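Local coordinates for protein SusD homolog (Bacteroides thetaiotaomicron VPI-5482, PDB 3FDH) that probably binds glycans at the outer membrane as a SusD/RagB-family lipoprotein, handing them to a partner transporter as in related starch-utilisation systems, at residues A[111-116]-A[169-174]; A[191-196]-A[234-239]; A[202-207]-A[335-340]; A[241-244]-A[248-251]; A[418-423]-A[435-440]. All blocks are in the same frame, centred on the assembly; numbering follows the deposited sequence.

How the contacts relate
All five contacts lie within the helical SusD-like fold. Helix 191-208 joins contacts 1, 2 and 3: its first turns pack on contact 1 and form half of contact 2, its later turns half of contact 3. Centres of contacts 1 and 2 are about 13 Å apart, as are those of 2 and 3; contacts 3 and 5, centres about 12 Å apart, touch through Phe340. Along the chain contact 1 closes before contact 2 opens, the segments of contacts 2 and 3 alternate, and contact 4, its centre about 24 Å from those of contacts 3 and 5, falls between the two segments of contact 3. Contact 5 comes last; contact 3 ties early helices to late ones.

Contact 1 (A[111-116]-A[169-174]); sequences MAEVMA and IANLQK
Helix 106-127 meets the last part of helix 154-171 and a type I beta turn from Asn171 to Lys174; the backbones come nearest at Met111 and Leu172, whose CA atoms are 7.1 Å apart. Asn171 then reaches across with its amide, and Asn171 ND2 donates to OE1 of Glu113 at 2.9 Å with a nearly straight N-H...O angle of 170°. The bond lies in the amide plane and uses the syn lone pair of OE1, while carboxylate and amide planes are only 20° apart. Asparagine suits the place because its amide is donor and acceptor at once: OD1 of Asn171 accepts from Lys174 NZ at 2.8 Å, which helps fix its orientation. With an alanine here, the buried Glu113 carboxylate would probably lose its amide donor and the Lys174 ammonium its acceptor. Beside this polar pair, branched Leu172 fills an apolar site: its CD2 lies 3.9 Å from CG of Met111 (built as selenomethionine), the two side chains crossing at about a right angle, and its CD1 faces Val114 CG2. Trp194 of helix 191-208 packs on both Met111 and Leu172, while Ile93 of helix 76-95 lies against Glu113 and Leu25 of helix 21-37 against Met111.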
# COMPACT_ATOMS: atom_id res chain seq x y z
N MSE A 111 9.47 -4.62 17.92
CA MSE A 111 9.36 -4.82 16.47
C MSE A 111 8.06 -5.59 16.17
O MSE A 111 7.34 -5.29 15.20
CB MSE A 111 10.56 -5.58 15.92
CG MSE A 111 11.89 -4.88 16.14
SE MSE A 111 13.40 -5.97 15.64
CE MSE A 111 14.82 -4.74 16.08
N ALA A 112 7.82 -6.61 16.98
CA ALA A 112 6.63 -7.46 16.86
C ALA A 112 5.36 -6.65 17.10
O ALA A 112 4.33 -6.89 16.47
CB ALA A 112 6.70 -8.66 17.82
N GLU A 113 5.45 -5.67 17.99
CA GLU A 113 4.30 -4.82 18.34
C GLU A 113 3.95 -3.94 17.15
O GLU A 113 2.78 -3.74 16.81
CB GLU A 113 4.57 -3.99 19.60
CG GLU A 113 4.41 -4.86 20.86
CD GLU A 113 5.02 -4.29 22.14
OE1 GLU A 113 5.94 -3.45 22.05
OE2 GLU A 113 4.62 -4.75 23.24
N VAL A 114 4.99 -3.50 16.46
CA VAL A 114 4.81 -2.71 15.24
C VAL A 114 4.16 -3.59 14.14
O VAL A 114 3.25 -3.18 13.42
CB VAL A 114 6.15 -2.10 14.74
CG1 VAL A 114 5.98 -1.47 13.30
CG2 VAL A 114 6.68 -1.07 15.75
N MSE A 115 4.59 -4.84 14.05
CA MSE A 115 4.01 -5.70 13.01
C MSE A 115 2.59 -6.05 13.37
O MSE A 115 1.76 -6.27 12.49
CB MSE A 115 4.80 -6.99 12.79
CG MSE A 115 6.20 -6.80 12.25
SE MSE A 115 6.07 -6.38 10.39
CE MSE A 115 6.24 -4.49 10.38
N ALA A 116 2.31 -6.09 14.66
CA ALA A 116 0.95 -6.45 15.13
C ALA A 116 0.02 -5.30 14.72
O ALA A 116 -1.08 -5.50 14.23
CB ALA A 116 0.91 -6.67 16.63
N ILE A 169 6.92 1.93 20.86
CA ILE A 169 7.76 3.13 21.02
C ILE A 169 8.58 3.05 22.29
O ILE A 169 9.75 3.42 22.33
CB ILE A 169 6.93 4.43 20.96
CG1 ILE A 169 6.44 4.66 19.51
CG2 ILE A 169 7.74 5.64 21.48
CD1 ILE A 169 5.34 5.69 19.36
N ALA A 170 7.99 2.44 23.31
CA ALA A 170 8.64 2.30 24.60
C ALA A 170 9.65 1.16 24.57
O ALA A 170 10.81 1.30 24.98
CB ALA A 170 7.60 2.06 25.69
N ASN A 171 9.21 0.03 24.06
CA ASN A 171 10.04 -1.17 24.06
C ASN A 171 11.26 -1.05 23.16
O ASN A 171 12.32 -1.58 23.45
CB ASN A 171 9.22 -2.42 23.72
CG ASN A 171 8.42 -2.90 24.89
OD1 ASN A 171 8.90 -2.84 26.03
ND2 ASN A 171 7.21 -3.41 24.63
N LEU A 172 11.09 -0.33 22.07
CA LEU A 172 12.15 -0.22 21.06
C LEU A 172 13.33 0.57 21.60
O LEU A 172 14.41 0.55 21.02
CB LEU A 172 11.66 0.45 19.78
CG LEU A 172 10.78 -0.36 18.80
CD1 LEU A 172 10.09 0.56 17.75
CD2 LEU A 172 11.60 -1.50 18.11
N GLN A 173 13.11 1.21 22.74
CA GLN A 173 14.15 2.05 23.34
C GLN A 173 14.88 1.32 24.42
O GLN A 173 15.72 1.90 25.09
CB GLN A 173 13.57 3.34 23.89
CG GLN A 173 12.93 4.18 22.79
CD GLN A 173 12.36 5.48 23.28
OE1 GLN A 173 13.10 6.40 23.62
NE2 GLN A 173 11.04 5.58 23.29
N LYS A 174 14.57 0.04 24.55
CA LYS A 174 15.22 -0.81 25.56
C LYS A 174 16.27 -1.69 24.93
O LYS A 174 17.00 -1.26 24.06
CB LYS A 174 14.19 -1.65 26.30
CG LYS A 174 13.08 -0.79 26.93
CD LYS A 174 12.05 -1.63 27.62
CE LYS A 174 10.89 -0.78 28.12
NZ LYS A 174 9.67 -1.57 28.45

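Contact 2 (A[191-196]-A[234-239]); sequences ADKWLK and ADDQAA
Lys196 slants the end of its extended side chain over the carboxylate of Asp236, with Lys196 CD 3.4 Å from Asp236 OD2 and NZ closing a salt bridge to the same oxygen at 2.7 Å. The ammonium comes from above the carboxylate plane, 42° out of it. One helical turn earlier, Lys193 crosses Asp236 at about a right angle; its CE is 3.5 Å from Asp236 OD1, but its NZ makes just a long ion pair with that oxygen. The two lysines and the aspartate thus form a salt-bridge network between the first turns of helix 191-208 and the 3-10 segment that precedes strand 238-240. Lysine suits both helix positions because a long, flexible chain can span from the helix surface to an acid while its methylenes pack alongside. In Lys193, CG lies beside the backbone N (chi1 -71°) and the rest of the chain runs straight, which carries NZ to the neighbourhood of Asp235 O. There the direct bond is weak, and a water bridges the same two atoms, accepting from Lys193 NZ and donating to Asp235 O, each at 2.7 Å. A second water donates to Lys193 O and to Asp236 O, joining the backbones where the CA atoms of Lys193 and Asp236 are nearest. Asp236 OD2 is also hydrogen-bonded to Thr232 OG1, and the Asp236 carbonyl to Tyr187 OH.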
# COMPACT_ATOMS: atom_id res chain seq x y z
N ALA A 191 17.05 -0.38 16.06
CA ALA A 191 15.82 0.01 16.80
C ALA A 191 15.37 1.45 16.57
O ALA A 191 14.19 1.77 16.69
CB ALA A 191 15.98 -0.24 18.31
N ASP A 192 16.33 2.30 16.24
CA ASP A 192 16.03 3.73 16.02
C ASP A 192 15.24 3.91 14.75
O ASP A 192 14.39 4.77 14.66
CB ASP A 192 17.30 4.58 15.98
CG ASP A 192 17.98 4.70 17.35
OD1 ASP A 192 17.29 4.56 18.39
OD2 ASP A 192 19.21 4.94 17.38
N LYS A 193 15.54 3.06 13.76
CA LYS A 193 14.82 3.06 12.49
C LYS A 193 13.42 2.48 12.70
O LYS A 193 12.44 2.96 12.15
CB LYS A 193 15.60 2.32 11.41
CG LYS A 193 16.82 3.10 10.98
CD LYS A 193 17.42 2.57 9.72
CE LYS A 193 18.45 3.54 9.17
NZ LYS A 193 18.93 3.13 7.86
N TRP A 194 13.32 1.46 13.54
CA TRP A 194 11.99 0.94 13.86
C TRP A 194 11.16 2.01 14.55
O TRP A 194 9.96 2.14 14.32
CB TRP A 194 12.03 -0.32 14.73
CG TRP A 194 12.25 -1.59 13.95
CD1 TRP A 194 13.45 -2.15 13.63
CD2 TRP A 194 11.25 -2.45 13.42
NE1 TRP A 194 13.26 -3.32 12.91
CE2 TRP A 194 11.91 -3.53 12.79
CE3 TRP A 194 9.85 -2.44 13.46
CZ2 TRP A 194 11.24 -4.55 12.19
CZ3 TRP A 194 9.18 -3.47 12.84
CH2 TRP A 194 9.87 -4.52 12.21
N LEU A 195 11.83 2.79 15.38
CA LEU A 195 11.15 3.82 16.16
C LEU A 195 10.60 4.86 15.17
O LEU A 195 9.46 5.32 15.27
CB LEU A 195 12.12 4.43 17.20
CG LEU A 195 11.54 5.32 18.29
CD1 LEU A 195 10.57 4.54 19.17
CD2 LEU A 195 12.72 5.81 19.11
N LYS A 196 11.41 5.18 14.18
CA LYS A 196 10.98 6.13 13.11
C LYS A 196 9.78 5.58 12.35
O LYS A 196 8.84 6.31 12.00
CB LYS A 196 12.10 6.44 12.15
CG LYS A 196 13.15 7.31 12.71
CD LYS A 196 14.22 7.59 11.70
CE LYS A 196 15.22 8.56 12.22
NZ LYS A 196 16.40 8.61 11.30
N ALA A 234 14.74 8.47 2.22
CA ALA A 234 14.33 7.16 1.70
C ALA A 234 15.17 6.07 2.37
O ALA A 234 14.77 4.92 2.51
CB ALA A 234 14.44 7.10 0.19
N ASP A 235 16.34 6.45 2.83
CA ASP A 235 17.19 5.45 3.44
C ASP A 235 16.63 4.95 4.74
O ASP A 235 16.98 3.88 5.22
CB ASP A 235 18.60 5.97 3.63
CG ASP A 235 19.31 6.12 2.32
OD1 ASP A 235 18.91 5.42 1.36
OD2 ASP A 235 20.27 6.94 2.25
N ASP A 236 15.69 5.70 5.28
CA ASP A 236 15.13 5.33 6.57
C ASP A 236 13.86 4.55 6.38
O ASP A 236 13.30 3.99 7.34
CB ASP A 236 14.75 6.58 7.40
CG ASP A 236 15.90 7.18 8.14
OD1 ASP A 236 16.99 6.58 8.18
OD2 ASP A 236 15.71 8.28 8.70
N GLN A 237 13.37 4.57 5.15
CA GLN A 237 12.00 4.04 4.91
C GLN A 237 11.94 2.55 5.18
O GLN A 237 12.93 1.86 5.18
CB GLN A 237 11.47 4.41 3.53
CG GLN A 237 12.03 3.54 2.41
CD GLN A 237 11.81 4.10 1.04
OE1 GLN A 237 10.97 4.98 0.85
NE2 GLN A 237 12.60 3.62 0.07
N ALA A 238 10.72 2.10 5.47
CA ALA A 238 10.46 0.69 5.82
C ALA A 238 10.30 -0.15 4.56
O ALA A 238 9.23 -0.25 3.99
CB ALA A 238 9.27 0.59 6.68
N ALA A 239 11.44 -0.70 4.16
CA ALA A 239 11.55 -1.47 2.94
C ALA A 239 12.02 -2.87 3.22
O ALA A 239 13.01 -3.09 3.89
CB ALA A 239 12.53 -0.79 1.99
O HOH W 1 13.52 4.41 9.89
O HOH W 2 17.31 1.44 6.42

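Contact 3 (A[202-207]-A[335-340]); sequences KARYTM and YHELMF
Arg204 and Glu337 both send CG opposite the backbone N (chi1 168° in Arg204), and Arg204 then bends at chi3 (-78°), which brings the flank of its guanidinium to the carboxylate of the extended Glu337. The grip is side-on and bidentate: Arg204 NE donates to Glu337 OE2 at 2.9 Å and Arg204 NH2 to Glu337 OE1 at 2.7 Å, the latter bond almost perfectly straight. Each oxygen uses its syn lone pair, and the guanidinium and carboxylate planes are only 5° apart, so the two flat groups share nearly one plane although the side chains as a whole cross at about a right angle. Arginine suits the site because two of its N-H groups on one edge match the spacing of two carboxylate oxygens; glutamate has the length to carry its acid across from helix 335-348. The helices also make a lighter apolar contact, Ala203 CB lying 4.4 Å from Leu338 CD1, where the small alanine lets the leucine branch approach. The CA atoms of Arg204 and Leu338, 7.7 Å apart, are the nearest backbone pair between these helices, which are far apart in sequence within the mainly helical SusD-like fold, a family of the TPR clan. Arg204 NH2 also makes a weak hydrogen bond to Leu332 O and NH1 one to Tyr118 OH. Glu433 brings a second carboxylate close to Glu337 and forms a long, weak ion pair with Arg204 NE, so the buried arginine charge probably offsets the repulsion between the two acids and helps keep Glu337 ionised.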
# COMPACT_ATOMS: atom_id res chain seq x y z
N LYS A 202 2.09 6.08 13.11
CA LYS A 202 1.22 6.95 13.87
C LYS A 202 0.72 8.09 13.00
O LYS A 202 -0.41 8.52 13.11
CB LYS A 202 1.87 7.49 15.16
CG LYS A 202 1.94 6.40 16.26
CD LYS A 202 2.28 6.90 17.65
CE LYS A 202 1.09 7.53 18.29
NZ LYS A 202 1.31 7.83 19.71
N ALA A 203 1.55 8.56 12.11
CA ALA A 203 1.12 9.64 11.21
C ALA A 203 0.09 9.08 10.25
O ALA A 203 -1.00 9.66 10.06
CB ALA A 203 2.30 10.22 10.47
N ARG A 204 0.41 7.94 9.64
CA ARG A 204 -0.51 7.34 8.65
C ARG A 204 -1.87 7.11 9.25
O ARG A 204 -2.92 7.41 8.66
CB ARG A 204 0.04 5.99 8.15
CG ARG A 204 -0.96 5.16 7.34
CD ARG A 204 -0.39 3.76 7.00
NE ARG A 204 0.57 3.73 5.88
CZ ARG A 204 1.06 2.60 5.38
NH1 ARG A 204 0.72 1.44 5.91
NH2 ARG A 204 1.84 2.62 4.34
N TYR A 205 -1.86 6.60 10.46
CA TYR A 205 -3.12 6.17 11.12
C TYR A 205 -3.90 7.32 11.73
O TYR A 205 -5.11 7.27 11.84
CB TYR A 205 -2.88 5.07 12.16
CG TYR A 205 -2.21 3.83 11.60
CD1 TYR A 205 -2.56 3.29 10.36
CD2 TYR A 205 -1.26 3.15 12.35
CE1 TYR A 205 -1.92 2.15 9.88
CE2 TYR A 205 -0.64 1.99 11.89
CZ TYR A 205 -0.95 1.51 10.66
OH TYR A 205 -0.30 0.37 10.23
N THR A 206 -3.17 8.37 12.11
CA THR A 206 -3.82 9.58 12.60
C THR A 206 -4.61 10.22 11.46
O THR A 206 -5.80 10.58 11.60
CB THR A 206 -2.82 10.56 13.25
OG1 THR A 206 -2.22 9.91 14.39
CG2 THR A 206 -3.54 11.86 13.70
N MSE A 207 -3.96 10.35 10.32
CA MSE A 207 -4.63 10.95 9.16
C MSE A 207 -5.76 10.04 8.70
O MSE A 207 -6.81 10.49 8.24
CB MSE A 207 -3.65 11.21 8.02
CG MSE A 207 -4.31 11.97 6.88
SE MSE A 207 -4.68 13.77 7.33
CE MSE A 207 -2.87 14.20 7.06
N TYR A 335 9.21 6.83 2.30
CA TYR A 335 9.55 8.17 2.67
C TYR A 335 8.63 9.13 1.94
O TYR A 335 8.14 10.11 2.51
CB TYR A 335 11.00 8.47 2.34
CG TYR A 335 11.42 9.92 2.54
CD1 TYR A 335 11.45 10.51 3.78
CD2 TYR A 335 11.84 10.68 1.45
CE1 TYR A 335 11.83 11.84 3.93
CE2 TYR A 335 12.25 11.99 1.59
CZ TYR A 335 12.25 12.56 2.81
OH TYR A 335 12.69 13.87 2.92
N HIS A 336 8.32 8.81 0.68
CA HIS A 336 7.46 9.71 -0.10
C HIS A 336 6.09 9.78 0.52
O HIS A 336 5.51 10.85 0.60
CB HIS A 336 7.41 9.47 -1.65
CG HIS A 336 7.15 8.07 -2.07
ND1 HIS A 336 8.17 7.13 -2.19
CD2 HIS A 336 6.01 7.44 -2.44
CE1 HIS A 336 7.64 5.98 -2.60
NE2 HIS A 336 6.33 6.15 -2.74
N GLU A 337 5.57 8.64 0.95
CA GLU A 337 4.25 8.63 1.60
C GLU A 337 4.28 9.54 2.83
O GLU A 337 3.36 10.31 3.10
CB GLU A 337 3.78 7.23 2.04
CG GLU A 337 2.52 7.33 2.84
CD GLU A 337 2.03 6.03 3.47
OE1 GLU A 337 2.47 4.91 3.13
OE2 GLU A 337 1.23 6.17 4.38
N LEU A 338 5.37 9.49 3.56
CA LEU A 338 5.46 10.29 4.79
C LEU A 338 5.47 11.78 4.45
O LEU A 338 4.91 12.63 5.15
CB LEU A 338 6.71 9.90 5.59
CG LEU A 338 6.84 10.51 6.97
CD1 LEU A 338 5.89 9.84 7.93
CD2 LEU A 338 8.33 10.41 7.42
N MSE A 339 6.10 12.10 3.35
CA MSE A 339 6.19 13.52 2.94
C MSE A 339 4.87 14.02 2.40
O MSE A 339 4.57 15.22 2.50
CB MSE A 339 7.33 13.76 1.93
CG MSE A 339 8.74 13.52 2.51
SE MSE A 339 9.15 14.62 4.07
CE MSE A 339 8.66 13.55 5.47
N PHE A 340 4.09 13.10 1.85
CA PHE A 340 2.74 13.40 1.35
C PHE A 340 1.79 13.59 2.52
O PHE A 340 0.82 14.35 2.45
CB PHE A 340 2.22 12.35 0.37
CG PHE A 340 2.78 12.47 -1.02
CD1 PHE A 340 2.46 13.57 -1.82
CD2 PHE A 340 3.58 11.48 -1.55
CE1 PHE A 340 2.98 13.72 -3.10
CE2 PHE A 340 4.11 11.63 -2.83
CZ PHE A 340 3.78 12.75 -3.62

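Contact 4 (A[241-244]-A[248-251]); sequences DIYD and INPF
Tyr243 lays one face of its ring over the backbone of Asn249 in a CH-pi contact: Asn249 CA stands 3.7 Å from the Tyr243 ring centroid and only 8° off the ring normal. Asn249 is the N-cap of helix 250-258, so the ring packs directly on the residue just before that helix, closing the short loop after strand 238-240. An aromatic suits this place because its flat face lets the Asn249 CA-H sit over the ring centre. Next along the ring, Tyr243 CE1 is 3.4 Å from Ile248 O, and Tyr243 CD2 lies 3.9 Å from Asn249 CB. The phenol end meets Pro250, whose CD is 3.2 Å from Tyr243 OH and 3.6 Å from Tyr243 CZ; the first residues of a helix need no backbone N-H for the helical bonds, so proline costs nothing there. The Tyr243 hydroxyl is hydrogen-bonded to Thr330 OG1, and Phe34 of helix 21-37 packs against both Tyr243 and Pro250, which places the ring from outside. Replacement of Tyr243 by an alanine would probably open a gap over Asn249 and Pro250 and leave Thr330 OG1 without its phenol partner. Farther out, Asn249 is fixed through its ND2, hydrogen-bonded to Ala328 O and Ala427 O. Asn249 CG lies opposite the backbone N (chi1 165°), which points OD1 toward the backbone N-H groups of the first turn. There Asn249 OD1 accepts from Tyr252 N and, weakly, from Phe251 N at 2.9 Å.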
# COMPACT_ATOMS: atom_id res chain seq x y z
N ASP A 241 13.69 -5.41 1.48
CA ASP A 241 14.54 -5.33 0.32
C ASP A 241 15.48 -6.52 0.25
O ASP A 241 16.68 -6.34 0.17
CB ASP A 241 15.31 -4.02 0.46
CG ASP A 241 15.94 -3.54 -0.85
OD1 ASP A 241 15.69 -4.09 -1.95
OD2 ASP A 241 16.69 -2.55 -0.78
N ILE A 242 14.93 -7.72 0.29
CA ILE A 242 15.76 -8.92 0.28
C ILE A 242 15.50 -9.76 -0.96
O ILE A 242 15.92 -10.91 -1.06
CB ILE A 242 15.58 -9.78 1.59
CG1 ILE A 242 14.22 -10.50 1.61
CG2 ILE A 242 15.76 -8.90 2.83
CD1 ILE A 242 14.00 -11.45 2.82
N TYR A 243 14.83 -9.16 -1.93
CA TYR A 243 14.52 -9.91 -3.17
C TYR A 243 15.76 -10.18 -4.01
O TYR A 243 16.73 -9.39 -4.02
CB TYR A 243 13.44 -9.21 -4.01
CG TYR A 243 12.17 -9.03 -3.24
CD1 TYR A 243 11.57 -10.10 -2.59
CD2 TYR A 243 11.55 -7.79 -3.17
CE1 TYR A 243 10.39 -9.94 -1.87
CE2 TYR A 243 10.37 -7.61 -2.47
CZ TYR A 243 9.80 -8.69 -1.81
OH TYR A 243 8.62 -8.53 -1.13
N ASP A 244 15.72 -11.32 -4.68
CA ASP A 244 16.76 -11.73 -5.64
C ASP A 244 16.23 -12.56 -6.81
O ASP A 244 15.01 -12.77 -6.96
CB ASP A 244 17.93 -12.47 -4.97
CG ASP A 244 17.49 -13.70 -4.15
OD1 ASP A 244 16.62 -14.48 -4.60
OD2 ASP A 244 18.05 -13.90 -3.05
N ILE A 248 11.45 -13.50 -5.33
CA ILE A 248 10.88 -12.36 -6.07
C ILE A 248 9.88 -11.44 -5.40
O ILE A 248 9.22 -11.77 -4.43
CB ILE A 248 10.30 -12.87 -7.40
CG1 ILE A 248 8.98 -13.59 -7.19
CG2 ILE A 248 11.34 -13.75 -8.12
CD1 ILE A 248 8.48 -14.37 -8.45
N ASN A 249 9.84 -10.25 -5.97
CA ASN A 249 8.91 -9.17 -5.59
C ASN A 249 7.50 -9.68 -5.89
O ASN A 249 7.26 -10.29 -6.93
CB ASN A 249 9.27 -7.89 -6.38
CG ASN A 249 8.20 -6.84 -6.34
OD1 ASN A 249 7.11 -7.04 -6.84
ND2 ASN A 249 8.53 -5.66 -5.78
N PRO A 250 6.53 -9.39 -5.00
CA PRO A 250 5.20 -9.96 -5.10
C PRO A 250 4.28 -9.44 -6.20
O PRO A 250 3.40 -10.17 -6.67
CB PRO A 250 4.61 -9.71 -3.72
CG PRO A 250 5.31 -8.47 -3.24
CD PRO A 250 6.72 -8.67 -3.72
N PHE A 251 4.49 -8.18 -6.55
CA PHE A 251 3.79 -7.50 -7.64
C PHE A 251 4.31 -8.14 -8.95
O PHE A 251 3.55 -8.59 -9.82
CB PHE A 251 4.06 -5.99 -7.58
CG PHE A 251 3.33 -5.20 -8.64
CD1 PHE A 251 2.01 -4.84 -8.45
CD2 PHE A 251 3.94 -4.84 -9.81
CE1 PHE A 251 1.32 -4.14 -9.42
CE2 PHE A 251 3.25 -4.16 -10.78
CZ PHE A 251 1.94 -3.79 -10.59

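Contact 5 (A[418-423]-A[435-440]); sequences IQKYLA and YNDFRR
Both segments are fully helical, on helices 412-423 and 431-443, and Lys420 and Asp437 point their CB atoms at the opposing segment. Lys420, Asp437 and Arg440 form a salt-bridge network buried in this helical pair. Lys420 sends CG away from its backbone N (chi1 -174°) and runs extended to its tip, meeting Asp437 from the opposite direction. Lys420 NZ reaches both carboxylate oxygens: a 2.7 Å bond to Asp437 OD2, approached on the syn side but 19° out of the plane, and a weak one to Asp437 OD1 at 2.9 Å. The ion pair also draws Lys420 CE to 3.1 Å from Asp437 OD2. A long lysine can span the interface, whereas the short aspartate holds its charge close to its own helix, within reach of the next turn. There Arg440, three residues on, donates from NH2 to Asp437 OD1, with the oxygen close to the guanidinium plane and the nitrogen above the carboxylate plane. Asp437 thus stands between two cations and probably screens them from each other, since Lys420 NZ and Arg440 NH2 are 4.3 Å apart. Arg440 has a further acid, its NH1 forming a salt bridge with Glu344 of helix 335-348, and Phe340 of that helix packs on Lys420; Met207 of helix 191-208 touches Arg440. The bond from Arg440 NH2 to Asp437 OD1 is 2.9 Å long, with an N-H...O angle of 163°.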
# COMPACT_ATOMS: atom_id res chain seq x y z
N ILE A 418 -3.35 14.34 -5.62
CA ILE A 418 -3.11 13.82 -7.00
C ILE A 418 -1.67 13.32 -7.10
O ILE A 418 -1.40 12.24 -7.63
CB ILE A 418 -3.41 14.87 -8.10
CG1 ILE A 418 -4.93 15.12 -8.18
CG2 ILE A 418 -2.92 14.33 -9.44
CD1 ILE A 418 -5.39 16.30 -9.11
N GLN A 419 -0.76 14.11 -6.57
CA GLN A 419 0.65 13.76 -6.58
C GLN A 419 0.94 12.53 -5.71
O GLN A 419 1.77 11.69 -6.08
CB GLN A 419 1.56 14.97 -6.21
CG GLN A 419 1.59 16.07 -7.30
CD GLN A 419 2.03 15.55 -8.68
OE1 GLN A 419 2.96 14.75 -8.80
NE2 GLN A 419 1.38 16.03 -9.73
N LYS A 420 0.22 12.38 -4.60
CA LYS A 420 0.43 11.24 -3.73
C LYS A 420 0.03 10.02 -4.54
O LYS A 420 0.71 9.03 -4.58
CB LYS A 420 -0.42 11.37 -2.44
CG LYS A 420 -0.16 10.30 -1.42
CD LYS A 420 -0.94 10.48 -0.14
CE LYS A 420 -0.42 9.62 1.01
NZ LYS A 420 -1.49 9.49 2.11
N TYR A 421 -1.14 10.13 -5.15
CA TYR A 421 -1.69 9.09 -6.04
C TYR A 421 -0.72 8.67 -7.14
O TYR A 421 -0.41 7.48 -7.25
CB TYR A 421 -3.07 9.49 -6.60
CG TYR A 421 -3.60 8.52 -7.63
CD1 TYR A 421 -3.31 8.69 -8.98
CD2 TYR A 421 -4.42 7.46 -7.27
CE1 TYR A 421 -3.73 7.80 -9.94
CE2 TYR A 421 -4.87 6.56 -8.23
CZ TYR A 421 -4.54 6.72 -9.56
OH TYR A 421 -5.00 5.82 -10.54
N LEU A 422 -0.09 9.63 -7.84
CA LEU A 422 0.84 9.31 -8.92
C LEU A 422 2.16 8.71 -8.42
O LEU A 422 2.74 7.83 -9.08
CB LEU A 422 1.14 10.57 -9.77
CG LEU A 422 -0.11 11.05 -10.53
CD1 LEU A 422 0.27 12.35 -11.26
CD2 LEU A 422 -0.62 10.01 -11.53
N ALA A 423 2.61 9.16 -7.25
CA ALA A 423 3.85 8.62 -6.63
C ALA A 423 3.77 7.18 -6.17
O ALA A 423 4.74 6.45 -6.14
CB ALA A 423 4.26 9.48 -5.45
N TYR A 435 -5.51 3.07 -1.97
CA TYR A 435 -6.93 2.68 -1.89
C TYR A 435 -7.59 3.14 -0.57
O TYR A 435 -8.75 3.56 -0.55
CB TYR A 435 -7.03 1.19 -2.09
CG TYR A 435 -8.39 0.63 -1.90
CD1 TYR A 435 -9.40 0.84 -2.85
CD2 TYR A 435 -8.66 -0.19 -0.83
CE1 TYR A 435 -10.66 0.31 -2.68
CE2 TYR A 435 -9.89 -0.74 -0.66
CZ TYR A 435 -10.89 -0.50 -1.58
OH TYR A 435 -12.09 -1.10 -1.35
N ASN A 436 -6.82 3.13 0.50
CA ASN A 436 -7.24 3.73 1.77
C ASN A 436 -7.43 5.22 1.58
O ASN A 436 -8.44 5.76 1.96
CB ASN A 436 -6.25 3.49 2.89
CG ASN A 436 -6.17 2.04 3.31
OD1 ASN A 436 -7.19 1.33 3.30
ND2 ASN A 436 -4.94 1.59 3.66
N ASP A 437 -6.44 5.90 0.99
CA ASP A 437 -6.56 7.34 0.80
C ASP A 437 -7.78 7.69 -0.03
O ASP A 437 -8.49 8.66 0.22
CB ASP A 437 -5.34 7.92 0.08
CG ASP A 437 -4.07 8.10 0.98
OD1 ASP A 437 -4.19 8.54 2.15
OD2 ASP A 437 -2.95 7.92 0.47
N PHE A 438 -8.08 6.83 -1.00
CA PHE A 438 -9.15 7.15 -1.96
C PHE A 438 -10.47 7.10 -1.25
O PHE A 438 -11.33 7.98 -1.38
CB PHE A 438 -9.20 6.13 -3.15
CG PHE A 438 -10.17 6.52 -4.21
CD1 PHE A 438 -9.83 7.41 -5.20
CD2 PHE A 438 -11.45 6.07 -4.17
CE1 PHE A 438 -10.76 7.82 -6.12
CE2 PHE A 438 -12.37 6.46 -5.09
CZ PHE A 438 -12.03 7.34 -6.07
N ARG A 439 -10.60 6.06 -0.46
CA ARG A 439 -11.82 5.86 0.28
C ARG A 439 -11.96 6.89 1.41
O ARG A 439 -13.06 7.32 1.78
CB ARG A 439 -11.90 4.44 0.85
CG ARG A 439 -12.07 3.38 -0.19
CD ARG A 439 -12.19 2.02 0.52
NE ARG A 439 -10.94 1.64 1.16
CZ ARG A 439 -10.82 0.76 2.12
NH1 ARG A 439 -11.90 0.21 2.61
NH2 ARG A 439 -9.65 0.51 2.63
N ARG A 440 -10.84 7.34 1.93
CA ARG A 440 -10.88 8.33 3.01
C ARG A 440 -11.39 9.61 2.39
O ARG A 440 -12.23 10.29 2.98
CB ARG A 440 -9.52 8.52 3.67
CG ARG A 440 -9.46 9.68 4.63
CD ARG A 440 -8.18 9.70 5.42
NE ARG A 440 -6.98 9.77 4.60
CZ ARG A 440 -6.41 10.91 4.21
NH1 ARG A 440 -6.96 12.09 4.53
NH2 ARG A 440 -5.34 10.87 3.46